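Local coordinates for RagB/SusD family nutrient uptake outer membrane protein (Bacteroides thetaiotaomicron, PDB 7KV2), which probably binds beta-glucan at the outer surface of a gut Bacteroides cell as a SusD-family partner in nutrient uptake, at residues Glu48-Ala53 with Tyr212-Leu217; Asp79-Gly84 with Glu456-Gly461; Tyr143-Ile148 with Asn201-Arg206; Lys462-Leu467 with Ser475-Asp480. All coordinates share one frame; numbering follows the deposited sequence. Where two conformers were deposited one is given.

The four contacts form two clusters. Contacts 1 and 3 lie side by side, centres 9 Å apart, toward the N-terminus: contact 3 is nested within the loop that contact 1 closes, and L217 N reaches P204 O at 2.8 Å, a probable hydrogen bond. Contacts 2 and 4 make the second cluster, centres 11 Å apart, joined by the salt bridge from D79 OD2 to R463 NH2 (2.9 Å). Between the clusters nothing touches; contacts 1 and 4, centres 34 Å apart, lie on opposite sides of the chain's centre. The bound sodium ion, at I248, S250, Y253 and Y405, is tied indirectly to contact 3, whose M205 O accepts a hydrogen bond from Y253.

Contact 1. Residues Glu48-Ala53 with Tyr212-Leu217; sequences EAVVAA and YGRVTL
R214 brings its guanidinium group up to V50 and V51, two neighbours on helix 43-53, and so joins the loop before helix 217-231 to one of the first helices of the SusD-type, tetratricopeptide-repeat-like helical fold. The arginine does this with its end alone. Its chain bends at chi2 (-79°), after which the remaining bonds run on to the helix. V50 CG1 meets NH1 of R214 at 3.7 Å, lying at the edge of the guanidinium and near its plane, with the two side chains crossing at about a right angle. V51 touches the other terminal nitrogen, its CG2 standing 3.8 Å from R214 NH2 and approaching obliquely. Both are van der Waals contacts, methyl against nitrogen.

NH1 finds its polar partner elsewhere, in a hydrogen bond to Q146 OE1 of helix 137-162, which would hold the guanidinium in this conformer beside the valines. V50 is buried against V125 of helix 110-130 and against Y143, while V51 is exposed, so the contact runs from the core out to the surface. At the far end of the loop T216 holds the N-cap position of helix 217-231, its OG1 hydrogen-bonded to the backbone N of M219.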
loop_
_atom_site.group_PDB
_atom_site.type_symbol
_atom_site.label_atom_id
_atom_site.label_comp_id
_atom_site.label_asym_id
_atom_site.label_seq_id
_atom_site.Cartn_x
_atom_site.Cartn_y
_atom_site.Cartn_z
ATOM N N GLU A 48 20.745 12.256 -10.404
ATOM C CA GLU A 48 20.445 10.944 -11.027
ATOM C C GLU A 48 20.350 9.861 -9.941
ATOM O O GLU A 48 19.467 8.976 -10.063
ATOM C CB GLU A 48 21.494 10.585 -12.074
ATOM C CG GLU A 48 21.469 11.501 -13.278
ATOM C CD GLU A 48 22.640 11.239 -14.206
ATOM O OE1 GLU A 48 23.425 10.309 -13.899
ATOM O OE2 GLU A 48 22.782 11.975 -15.197
ATOM N N ALA A 49 21.214 9.915 -8.934
ATOM C CA ALA A 49 21.186 9.023 -7.744
ATOM C C ALA A 49 19.896 9.222 -6.924
ATOM O O ALA A 49 19.364 8.224 -6.377
ATOM C CB ALA A 49 22.382 9.276 -6.866
ATOM N N VAL A 50 19.446 10.460 -6.750
ATOM C CA VAL A 50 18.187 10.742 -6.004
ATOM C C VAL A 50 17.031 10.077 -6.776
ATOM O O VAL A 50 16.268 9.329 -6.159
ATOM C CB VAL A 50 17.970 12.244 -5.752
ATOM C CG1 VAL A 50 16.618 12.512 -5.095
ATOM C CG2 VAL A 50 19.086 12.826 -4.886
ATOM N N VAL A 51 16.948 10.278 -8.089
ATOM C CA VAL A 51 15.920 9.616 -8.939
ATOM C C VAL A 51 16.029 8.103 -8.741
ATOM O O VAL A 51 14.991 7.465 -8.459
ATOM C CB VAL A 51 16.037 10.035 -10.412
ATOM C CG1 VAL A 51 15.102 9.231 -11.301
ATOM C CG2 VAL A 51 15.791 11.530 -10.581
ATOM N N ALA A 52 17.233 7.533 -8.805
ATOM C CA ALA A 52 17.416 6.075 -8.636
ATOM C C ALA A 52 16.870 5.606 -7.276
ATOM O O ALA A 52 16.375 4.468 -7.218
ATOM C CB ALA A 52 18.860 5.690 -8.802
ATOM N N ALA A 53 16.957 6.406 -6.215
ATOM C CA ALA A 53 16.529 6.013 -4.849
ATOM C C ALA A 53 15.005 5.779 -4.792
ATOM O O ALA A 53 14.561 5.126 -3.825
ATOM C CB ALA A 53 16.914 7.033 -3.830
ATOM N N TYR A 212 5.105 15.085 -9.736
ATOM C CA TYR A 212 4.272 14.211 -8.869
ATOM C C TYR A 212 5.021 12.879 -8.718
ATOM O O TYR A 212 5.528 12.353 -9.725
ATOM C CB TYR A 212 2.842 14.035 -9.410
ATOM C CG TYR A 212 1.883 15.151 -9.061
ATOM C CD1 TYR A 212 1.779 15.637 -7.769
ATOM C CD2 TYR A 212 1.060 15.712 -10.031
ATOM C CE1 TYR A 212 0.876 16.636 -7.423
ATOM C CE2 TYR A 212 0.157 16.705 -9.703
ATOM C CZ TYR A 212 0.036 17.152 -8.399
ATOM O OH TYR A 212 -0.883 18.123 -8.076
ATOM N N GLY A 213 5.079 12.375 -7.490
ATOM C CA GLY A 213 5.841 11.169 -7.117
ATOM C C GLY A 213 6.999 11.522 -6.200
ATOM O O GLY A 213 7.505 10.624 -5.528
ATOM N N ARG A 214 7.463 12.785 -6.205
ATOM C CA ARG A 214 8.583 13.220 -5.330
ATOM C C ARG A 214 8.046 13.297 -3.898
ATOM O O ARG A 214 6.846 13.557 -3.719
ATOM C CB ARG A 214 9.193 14.562 -5.754
ATOM C CG ARG A 214 9.876 14.567 -7.121
ATOM C CD ARG A 214 11.274 13.958 -7.143
ATOM N NE ARG A 214 12.029 14.316 -8.343
ATOM C CZ ARG A 214 13.353 14.344 -8.409
ATOM N NH1 ARG A 214 14.082 14.007 -7.363
ATOM N NH2 ARG A 214 13.950 14.735 -9.510
ATOM N N VAL A 215 8.909 13.070 -2.913
ATOM C CA VAL A 215 8.575 13.297 -1.494
ATOM C C VAL A 215 8.078 14.737 -1.323
ATOM O O VAL A 215 8.679 15.668 -1.916
ATOM C CB VAL A 215 9.804 13.000 -0.621
ATOM C CG1 VAL A 215 9.569 13.368 0.826
ATOM C CG2 VAL A 215 10.194 11.534 -0.749
ATOM N N THR A 216 7.033 14.886 -0.523
ATOM C CA THR A 216 6.432 16.158 -0.100
ATOM C C THR A 216 6.296 16.151 1.423
ATOM O O THR A 216 6.334 15.054 2.036
ATOM C CB THR A 216 5.063 16.363 -0.742
ATOM O OG1 THR A 216 4.214 15.367 -0.147
ATOM C CG2 THR A 216 5.146 16.257 -2.246
ATOM N N LEU A 217 6.108 17.346 2.002
ATOM C CA LEU A 217 5.832 17.485 3.442
ATOM C C LEU A 217 4.581 16.666 3.779
ATOM O O LEU A 217 4.591 16.005 4.794
ATOM C CB LEU A 217 5.673 18.958 3.822
ATOM C CG LEU A 217 5.555 19.211 5.331
ATOM C CD1 LEU A 217 6.781 18.736 6.078
ATOM C CD2 LEU A 217 5.302 20.686 5.599
#

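Contact 2. Residues Asp79-Gly84 with Glu456-Gly461; sequences DDLWVG and EFVGEG
V458 fits against D80 and L81, its CG2 facing the carboxylate of D80, its CG1 the leucine and the aspartate's CB. CG2 of V458 lies 3.9 Å from D80 OD2, while CG1 meets L81 CD2 at 4.2 Å and also lies 4.1 Å from D80 CB. The valine holds CG1 anti to its backbone N (chi1 169°), which turns that methyl to the leucine and the other to the carboxylate.

No direct hydrogen bond crosses here; one water does the joining. It donates to D80 OD2 at 2.8 Å and accepts from the backbone N of G459 at 3.0 Å, so a single molecule connects the carboxylate to the turn.

That turn positions the second side of the contact. F457 to E460 form a type II beta turn closed by E460 N to F457 O (3.1 Å), directly after helix 446-456, and G459 takes the positive phi (80°) such a turn requires at its third position. On the other side, the carboxylate of D80 is held through OD1, which forms a salt bridge with R331 and a hydrogen bond with H454. Farther out, E460 is bound to K377 and R404, and E456 to R338, R404 and R435, so charged pairs flank the turn. One loop belongs to the N-terminal starch-binding-associated region, the other to the SusD family region.

With its oxygens shared between R331, H454 and the water, the buried carboxylate of D80 is probably well compensated, and the nearby positive charge would probably favour its ionised form.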
loop_
_atom_site.group_PDB
_atom_site.type_symbol
_atom_site.label_atom_id
_atom_site.label_comp_id
_atom_site.label_asym_id
_atom_site.label_seq_id
_atom_site.Cartn_x
_atom_site.Cartn_y
_atom_site.Cartn_z
ATOM N N ASP A 79 -9.449 -9.427 6.620
ATOM C CA ASP A 79 -10.811 -10.014 6.633
ATOM C C ASP A 79 -11.615 -9.544 5.408
ATOM O O ASP A 79 -12.864 -9.605 5.471
ATOM C CB ASP A 79 -11.521 -9.687 7.949
ATOM C CG ASP A 79 -11.621 -8.216 8.285
ATOM O OD1 ASP A 79 -10.740 -7.446 7.852
ATOM O OD2 ASP A 79 -12.523 -7.846 9.076
ATOM N N ASP A 80 -10.962 -9.127 4.316
ATOM C CA ASP A 80 -11.705 -8.445 3.210
ATOM C C ASP A 80 -11.619 -9.209 1.894
ATOM O O ASP A 80 -12.595 -9.153 1.099
ATOM C CB ASP A 80 -11.172 -7.026 2.990
ATOM C CG ASP A 80 -11.499 -6.078 4.121
ATOM O OD1 ASP A 80 -12.491 -6.328 4.829
ATOM O OD2 ASP A 80 -10.718 -5.149 4.323
ATOM N N LEU A 81 -10.497 -9.888 1.657
ATOM C CA LEU A 81 -10.186 -10.600 0.403
ATOM C C LEU A 81 -9.922 -12.053 0.728
ATOM O O LEU A 81 -9.485 -12.348 1.897
ATOM C CB LEU A 81 -8.926 -9.999 -0.239
ATOM C CG LEU A 81 -8.884 -8.489 -0.413
ATOM C CD1 LEU A 81 -7.538 -8.079 -1.011
ATOM C CD2 LEU A 81 -10.012 -8.008 -1.325
ATOM N N TRP A 82 -10.020 -12.904 -0.268
ATOM C CA TRP A 82 -9.399 -14.243 -0.223
ATOM C C TRP A 82 -8.020 -14.171 -0.907
ATOM O O TRP A 82 -7.506 -13.041 -1.210
ATOM C CB TRP A 82 -10.342 -15.281 -0.844
ATOM C CG TRP A 82 -11.638 -15.432 -0.105
ATOM C CD1 TRP A 82 -12.887 -15.292 -0.647
ATOM C CD2 TRP A 82 -11.843 -15.769 1.284
ATOM N NE1 TRP A 82 -13.853 -15.506 0.297
ATOM C CE2 TRP A 82 -13.237 -15.847 1.483
ATOM C CE3 TRP A 82 -10.994 -16.108 2.353
ATOM C CZ2 TRP A 82 -13.797 -16.148 2.733
ATOM C CZ3 TRP A 82 -11.549 -16.448 3.578
ATOM C CH2 TRP A 82 -12.933 -16.418 3.775
ATOM N N VAL A 83 -7.382 -15.322 -1.116
ATOM C CA VAL A 83 -6.020 -15.367 -1.706
ATOM C C VAL A 83 -6.127 -15.794 -3.163
ATOM O O VAL A 83 -5.502 -15.144 -4.022
ATOM C CB VAL A 83 -5.087 -16.261 -0.870
ATOM C CG1 VAL A 83 -3.709 -16.292 -1.494
ATOM C CG2 VAL A 83 -5.022 -15.792 0.578
ATOM N N GLY A 84 -6.905 -16.829 -3.445
ATOM C CA GLY A 84 -7.220 -17.271 -4.808
ATOM C C GLY A 84 -6.062 -18.008 -5.485
ATOM O O GLY A 84 -5.267 -18.646 -4.784
ATOM N N GLU A 456 -13.468 2.239 3.857
ATOM C CA GLU A 456 -12.789 3.232 2.987
ATOM C C GLU A 456 -11.613 2.626 2.192
ATOM O O GLU A 456 -11.371 3.063 1.048
ATOM C CB GLU A 456 -12.316 4.395 3.866
ATOM C CG GLU A 456 -11.712 5.539 3.101
ATOM C CD GLU A 456 -12.600 6.328 2.157
ATOM O OE1 GLU A 456 -13.846 6.191 2.232
ATOM O OE2 GLU A 456 -12.016 7.074 1.313
ATOM N N PHE A 457 -10.878 1.681 2.760
ATOM C CA PHE A 457 -9.538 1.286 2.266
ATOM C C PHE A 457 -9.417 -0.204 1.940
ATOM O O PHE A 457 -8.319 -0.705 1.962
ATOM C CB PHE A 457 -8.475 1.661 3.313
ATOM C CG PHE A 457 -8.414 3.125 3.671
ATOM C CD1 PHE A 457 -8.134 4.066 2.695
ATOM C CD2 PHE A 457 -8.692 3.559 4.964
ATOM C CE1 PHE A 457 -8.094 5.412 3.006
ATOM C CE2 PHE A 457 -8.647 4.914 5.279
ATOM C CZ PHE A 457 -8.351 5.832 4.295
ATOM N N VAL A 458 -10.463 -0.881 1.544
ATOM C CA VAL A 458 -10.336 -2.306 1.147
ATOM C C VAL A 458 -9.272 -2.388 0.053
ATOM O O VAL A 458 -9.357 -1.663 -0.939
ATOM C CB VAL A 458 -11.651 -2.918 0.666
ATOM C CG1 VAL A 458 -11.426 -4.283 0.019
ATOM C CG2 VAL A 458 -12.715 -2.978 1.779
ATOM N N GLY A 459 -8.294 -3.282 0.203
ATOM C CA GLY A 459 -7.337 -3.569 -0.875
ATOM C C GLY A 459 -6.236 -2.536 -0.981
ATOM O O GLY A 459 -5.466 -2.612 -1.928
ATOM N N GLU A 460 -6.131 -1.619 -0.012
ATOM C CA GLU A 460 -5.143 -0.527 -0.044
ATOM C C GLU A 460 -4.086 -0.721 1.039
ATOM O O GLU A 460 -3.330 0.188 1.232
ATOM C CB GLU A 460 -5.785 0.854 0.100
ATOM C CG GLU A 460 -6.898 1.062 -0.909
ATOM C CD GLU A 460 -7.449 2.489 -0.983
ATOM O OE1 GLU A 460 -6.624 3.475 -1.151
ATOM O OE2 GLU A 460 -8.666 2.643 -0.815
ATOM N N GLY A 461 -4.015 -1.894 1.661
ATOM C CA GLY A 461 -2.925 -2.244 2.610
ATOM C C GLY A 461 -3.026 -1.534 3.952
ATOM O O GLY A 461 -1.947 -1.219 4.561
HETATM O O HOH W 1 -8.529 -5.167 2.562
#

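Contact 3. Residues Tyr143-Ile148 with Asn201-Arg206; sequences YEAQVI and NVLPMR
Helix 137-162, in the helical part of this SusD-type fold, is met here by the loop that follows helix 183-200, and the meeting point is the small side chain of A145. Its CB points at the loop and receives two neighbours in sequence. V202 CG1 lies 3.6 Å from A145 CB, and L203 CD2 lies 3.8 Å from the same methyl. V202 has chi1 near 60°, which sets CG1 between its backbone N and carbonyl carbon and brings that branch in to the alanine. L203 differs: its CB sets off alongside the helix, and the branch end comes nearer, so that CG, at 3.9 Å, and both methyls gather around A145 CB. The interaction is wholly apolar.

N201, the first residue past helix 183-200 to leave helical angles, does so with positive phi (60°), where the chain turns off toward A145.

A145 also touches L200 at the end of helix 183-200, and L203 packs against V197 of that helix and V215. With P204 hydrogen-bonded through its backbone to L217 of helix 217-231, the loop sits between these helices and helix 137-162. On the same turns, Y143 reaches helices 43-53 and 110-130, and V147 the latter.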
loop_
_atom_site.group_PDB
_atom_site.type_symbol
_atom_site.label_atom_id
_atom_site.label_comp_id
_atom_site.label_asym_id
_atom_site.label_seq_id
_atom_site.Cartn_x
_atom_site.Cartn_y
_atom_site.Cartn_z
ATOM N N TYR A 143 17.895 17.204 -1.354
ATOM C CA TYR A 143 18.298 15.820 -1.719
ATOM C C TYR A 143 18.217 14.934 -0.478
ATOM O O TYR A 143 17.756 13.780 -0.560
ATOM C CB TYR A 143 19.701 15.781 -2.333
ATOM C CG TYR A 143 19.887 16.633 -3.565
ATOM C CD1 TYR A 143 18.811 16.968 -4.380
ATOM C CD2 TYR A 143 21.139 17.109 -3.935
ATOM C CE1 TYR A 143 18.961 17.767 -5.502
ATOM C CE2 TYR A 143 21.308 17.888 -5.071
ATOM C CZ TYR A 143 20.216 18.246 -5.839
ATOM O OH TYR A 143 20.332 19.000 -6.972
ATOM N N GLU A 144 18.725 15.450 0.636
ATOM C CA GLU A 144 18.730 14.784 1.953
ATOM C C GLU A 144 17.287 14.538 2.401
ATOM O O GLU A 144 16.995 13.440 2.892
ATOM C CB GLU A 144 19.376 15.679 3.016
ATOM C CG GLU A 144 20.902 15.689 2.973
ATOM C CD GLU A 144 21.584 16.574 4.025
ATOM O OE1 GLU A 144 20.891 17.420 4.658
ATOM O OE2 GLU A 144 22.805 16.411 4.213
ATOM N N ALA A 145 16.432 15.545 2.319
ATOM C CA ALA A 145 15.006 15.410 2.720
ATOM C C ALA A 145 14.369 14.253 1.932
ATOM O O ALA A 145 13.690 13.439 2.556
ATOM C CB ALA A 145 14.268 16.702 2.529
ATOM N N GLN A 146 14.602 14.148 0.631
ATOM C CA GLN A 146 13.950 13.088 -0.194
ATOM C C GLN A 146 14.463 11.707 0.210
ATOM O O GLN A 146 13.636 10.777 0.468
ATOM C CB GLN A 146 14.178 13.316 -1.684
ATOM C CG GLN A 146 13.606 14.639 -2.204
ATOM C CD GLN A 146 13.997 14.837 -3.647
ATOM O OE1 GLN A 146 13.510 14.136 -4.536
ATOM N NE2 GLN A 146 14.923 15.766 -3.897
ATOM N N VAL A 147 15.786 11.525 0.261
ATOM C CA VAL A 147 16.327 10.161 0.492
ATOM C C VAL A 147 16.182 9.760 1.957
ATOM O O VAL A 147 16.005 8.586 2.150
ATOM C CB VAL A 147 17.758 9.968 -0.054
ATOM C CG1 VAL A 147 17.813 10.310 -1.536
ATOM C CG2 VAL A 147 18.802 10.748 0.743
ATOM N N ILE A 148 16.201 10.651 2.955
ATOM C CA ILE A 148 15.961 10.194 4.351
ATOM C C ILE A 148 14.481 9.780 4.493
ATOM O O ILE A 148 14.171 8.783 5.157
ATOM C CB ILE A 148 16.370 11.264 5.377
ATOM C CG1 ILE A 148 17.866 11.600 5.304
ATOM C CG2 ILE A 148 15.962 10.797 6.762
ATOM C CD1 ILE A 148 18.240 12.821 6.150
ATOM N N ASN A 201 12.887 21.740 6.584
ATOM C CA ASN A 201 11.937 22.780 6.111
ATOM C C ASN A 201 12.192 23.128 4.635
ATOM O O ASN A 201 12.215 24.343 4.279
ATOM C CB ASN A 201 12.023 24.026 6.995
ATOM C CG ASN A 201 10.873 24.962 6.745
ATOM O OD1 ASN A 201 9.793 24.527 6.350
ATOM N ND2 ASN A 201 11.099 26.243 6.961
ATOM N N VAL A 202 12.353 22.121 3.781
ATOM C CA VAL A 202 12.687 22.291 2.336
ATOM C C VAL A 202 11.644 21.597 1.440
ATOM O O VAL A 202 11.669 21.814 0.242
ATOM C CB VAL A 202 14.104 21.759 2.065
ATOM C CG1 VAL A 202 14.262 20.280 2.409
ATOM C CG2 VAL A 202 14.541 22.048 0.642
ATOM N N LEU A 203 10.782 20.740 1.979
ATOM C CA LEU A 203 9.832 19.973 1.130
ATOM C C LEU A 203 8.595 20.818 0.868
ATOM O O LEU A 203 8.029 21.411 1.772
ATOM C CB LEU A 203 9.450 18.694 1.865
ATOM C CG LEU A 203 10.554 17.653 1.949
ATOM C CD1 LEU A 203 10.139 16.453 2.779
ATOM C CD2 LEU A 203 11.027 17.214 0.572
ATOM N N PRO A 204 8.054 20.819 -0.359
ATOM C CA PRO A 204 6.780 21.494 -0.584
ATOM C C PRO A 204 5.623 20.697 0.040
ATOM O O PRO A 204 5.763 19.464 0.208
ATOM C CB PRO A 204 6.737 21.579 -2.102
ATOM C CG PRO A 204 7.488 20.323 -2.559
ATOM C CD PRO A 204 8.589 20.133 -1.540
ATOM N N MET A 205 4.515 21.380 0.315
ATOM C CA MET A 205 3.277 20.745 0.840
ATOM C C MET A 205 2.676 19.838 -0.247
ATOM O O MET A 205 2.223 18.721 0.099
ATOM C CB MET A 205 2.273 21.801 1.303
ATOM C CG MET A 205 1.028 21.234 1.946
ATOM S SD MET A 205 1.310 20.169 3.359
ATOM C CE MET A 205 1.272 21.323 4.723
ATOM N N ARG A 206 2.718 20.271 -1.509
ATOM C CA ARG A 206 2.190 19.498 -2.670
ATOM C C ARG A 206 3.125 19.709 -3.856
ATOM O O ARG A 206 3.604 20.833 -4.050
ATOM C CB ARG A 206 0.774 19.942 -3.032
ATOM C CG ARG A 206 0.040 19.029 -3.995
ATOM C CD ARG A 206 -1.384 19.417 -4.344
ATOM N NE ARG A 206 -1.754 18.483 -5.401
ATOM C CZ ARG A 206 -2.572 17.454 -5.274
ATOM N NH1 ARG A 206 -3.363 17.320 -4.214
ATOM N NH2 ARG A 206 -2.688 16.628 -6.304
#

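Contact 4. Residues Lys462-Leu467 with Ser475-Asp480; sequences KRYWDL and SVLVPD
In the SusD family region, helix 463-469 is followed closely by the short helix 473-476, whose end packs back on it: V476, at the end of that helix, and L477, just past it, pack on L467 and Y464. L467 is the centre of the contact, its two methyls each taking a partner. CD1 meets L477 CD2 tip to tip at 3.7 Å, and CD2 meets V476 CG2 at 3.9 Å, where the two side chains cross at about a right angle.

Y464 adds its ring edge. L477 CD1 approaches in the plane of the ring, 3.8 Å from Y464 CE1, so the leucine meets the rim and not a face. The tyrosine's CG is anti to its backbone N (chi1 -173°), which swings the ring round toward L477, and its OH is hydrogen-bonded to W489 NE1. R463 meets V476: its NH2 comes within 4.0 Å of V476 CG1, one face of its guanidinium is covered by L467 CD2, 3.5 Å above the plane, and its charge is paired with D79.

An alanine at L467 would lack both methyls and would probably open a gap between helix 463-469 and the V476–L477 pair, leaving the R463 guanidinium without the methyl over its face.

L477 is the centre of an inverse gamma turn, and its backbone is hydrogen-bonded to W489. Helix 463-469 lies beside helix 70-75, which Y464 and W465 touch at S74, while D79, from the loop after that helix, meets V476.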
loop_
_atom_site.group_PDB
_atom_site.type_symbol
_atom_site.label_atom_id
_atom_site.label_comp_id
_atom_site.label_asym_id
_atom_site.label_seq_id
_atom_site.Cartn_x
_atom_site.Cartn_y
_atom_site.Cartn_z
ATOM N N LYS A 462 -4.237 -1.274 4.449
ATOM C CA LYS A 462 -4.464 -0.553 5.742
ATOM C C LYS A 462 -5.040 -1.481 6.824
ATOM O O LYS A 462 -4.605 -1.390 7.988
ATOM C CB LYS A 462 -5.438 0.615 5.556
ATOM C CG LYS A 462 -5.080 1.532 4.391
ATOM C CD LYS A 462 -3.790 2.289 4.586
ATOM C CE LYS A 462 -3.406 3.080 3.339
ATOM N NZ LYS A 462 -2.251 3.987 3.520
ATOM N N ARG A 463 -5.969 -2.366 6.456
ATOM C CA ARG A 463 -6.873 -3.056 7.420
ATOM C C ARG A 463 -6.060 -3.928 8.407
ATOM O O ARG A 463 -6.388 -3.933 9.624
ATOM C CB ARG A 463 -7.902 -3.871 6.629
ATOM C CG ARG A 463 -8.822 -4.738 7.478
ATOM C CD ARG A 463 -9.676 -3.921 8.451
ATOM N NE ARG A 463 -10.689 -4.803 9.025
ATOM C CZ ARG A 463 -11.455 -4.502 10.074
ATOM N NH1 ARG A 463 -11.329 -3.351 10.702
ATOM N NH2 ARG A 463 -12.351 -5.367 10.487
ATOM N N TYR A 464 -5.099 -4.686 7.911
ATOM C CA TYR A 464 -4.350 -5.628 8.776
ATOM C C TYR A 464 -3.658 -4.814 9.868
ATOM O O TYR A 464 -3.836 -5.165 11.053
ATOM C CB TYR A 464 -3.345 -6.435 7.988
ATOM C CG TYR A 464 -2.654 -7.538 8.771
ATOM C CD1 TYR A 464 -3.381 -8.461 9.517
ATOM C CD2 TYR A 464 -1.273 -7.631 8.788
ATOM C CE1 TYR A 464 -2.745 -9.508 10.166
ATOM C CE2 TYR A 464 -0.620 -8.656 9.472
ATOM C CZ TYR A 464 -1.364 -9.594 10.162
ATOM O OH TYR A 464 -0.745 -10.632 10.818
ATOM N N TRP A 465 -2.967 -3.742 9.481
ATOM C CA TRP A 465 -2.248 -2.871 10.455
ATOM C C TRP A 465 -3.250 -2.214 11.410
ATOM O O TRP A 465 -2.928 -2.110 12.624
ATOM C CB TRP A 465 -1.330 -1.870 9.751
ATOM C CG TRP A 465 -0.507 -2.522 8.686
ATOM C CD1 TRP A 465 -0.574 -2.244 7.344
ATOM C CD2 TRP A 465 0.327 -3.678 8.814
ATOM N NE1 TRP A 465 0.211 -3.109 6.639
ATOM C CE2 TRP A 465 0.815 -3.970 7.519
ATOM C CE3 TRP A 465 0.813 -4.423 9.903
ATOM C CZ2 TRP A 465 1.698 -5.014 7.285
ATOM C CZ3 TRP A 465 1.681 -5.460 9.666
ATOM C CH2 TRP A 465 2.111 -5.750 8.376
ATOM N N ASP A 466 -4.420 -1.767 10.930
ATOM C CA ASP A 466 -5.452 -1.149 11.806
ATOM C C ASP A 466 -5.935 -2.179 12.863
ATOM O O ASP A 466 -6.091 -1.804 14.046
ATOM C CB ASP A 466 -6.600 -0.531 10.992
ATOM C CG ASP A 466 -6.190 0.698 10.187
ATOM O OD1 ASP A 466 -5.166 1.349 10.555
ATOM O OD2 ASP A 466 -6.875 0.979 9.168
ATOM N N LEU A 467 -6.191 -3.423 12.462
ATOM C CA LEU A 467 -6.649 -4.484 13.399
ATOM C C LEU A 467 -5.592 -4.706 14.473
ATOM O O LEU A 467 -5.963 -4.787 15.673
ATOM C CB LEU A 467 -6.902 -5.796 12.650
ATOM C CG LEU A 467 -8.201 -5.802 11.858
ATOM C CD1 LEU A 467 -8.271 -6.998 10.948
ATOM C CD2 LEU A 467 -9.423 -5.668 12.780
ATOM N N SER A 475 -9.639 -10.900 18.014
ATOM C CA SER A 475 -11.087 -11.210 18.016
ATOM C C SER A 475 -11.678 -11.227 16.592
ATOM O O SER A 475 -12.699 -11.913 16.389
ATOM C CB SER A 475 -11.797 -10.294 18.957
ATOM O OG SER A 475 -11.652 -8.962 18.541
ATOM N N VAL A 476 -11.073 -10.532 15.610
ATOM C CA VAL A 476 -11.663 -10.431 14.243
ATOM C C VAL A 476 -11.131 -11.552 13.352
ATOM O O VAL A 476 -11.941 -12.172 12.620
ATOM C CB VAL A 476 -11.402 -9.040 13.649
ATOM C CG1 VAL A 476 -11.805 -8.958 12.187
ATOM C CG2 VAL A 476 -12.113 -7.977 14.470
ATOM N N LEU A 477 -9.845 -11.851 13.425
ATOM C CA LEU A 477 -9.181 -12.780 12.475
ATOM C C LEU A 477 -9.196 -14.210 13.041
ATOM O O LEU A 477 -8.113 -14.747 13.385
ATOM C CB LEU A 477 -7.773 -12.251 12.193
ATOM C CG LEU A 477 -7.705 -10.795 11.698
ATOM C CD1 LEU A 477 -6.247 -10.354 11.520
ATOM C CD2 LEU A 477 -8.451 -10.636 10.373
ATOM N N VAL A 478 -10.371 -14.844 12.966
ATOM C CA VAL A 478 -10.678 -16.192 13.534
ATOM C C VAL A 478 -11.084 -17.121 12.398
ATOM O O VAL A 478 -11.338 -16.658 11.274
ATOM C CB VAL A 478 -11.774 -16.096 14.622
ATOM C CG1 VAL A 478 -11.319 -15.231 15.773
ATOM C CG2 VAL A 478 -13.111 -15.602 14.084
ATOM N N PRO A 479 -11.143 -18.458 12.637
ATOM C CA PRO A 479 -11.517 -19.398 11.585
ATOM C C PRO A 479 -12.870 -19.034 10.964
ATOM O O PRO A 479 -13.785 -18.603 11.676
ATOM C CB PRO A 479 -11.485 -20.759 12.300
ATOM C CG PRO A 479 -10.437 -20.536 13.382
ATOM C CD PRO A 479 -10.752 -19.149 13.892
ATOM N N ASP A 480 -12.972 -19.186 9.641
ATOM C CA ASP A 480 -14.206 -18.873 8.891
ATOM C C ASP A 480 -15.001 -20.157 8.636
ATOM O O ASP A 480 -14.464 -21.276 8.787
ATOM C CB ASP A 480 -13.914 -18.120 7.581
ATOM C CG ASP A 480 -12.944 -18.876 6.704
ATOM O OD1 ASP A 480 -13.322 -19.958 6.212
ATOM O OD2 ASP A 480 -11.791 -18.385 6.531
#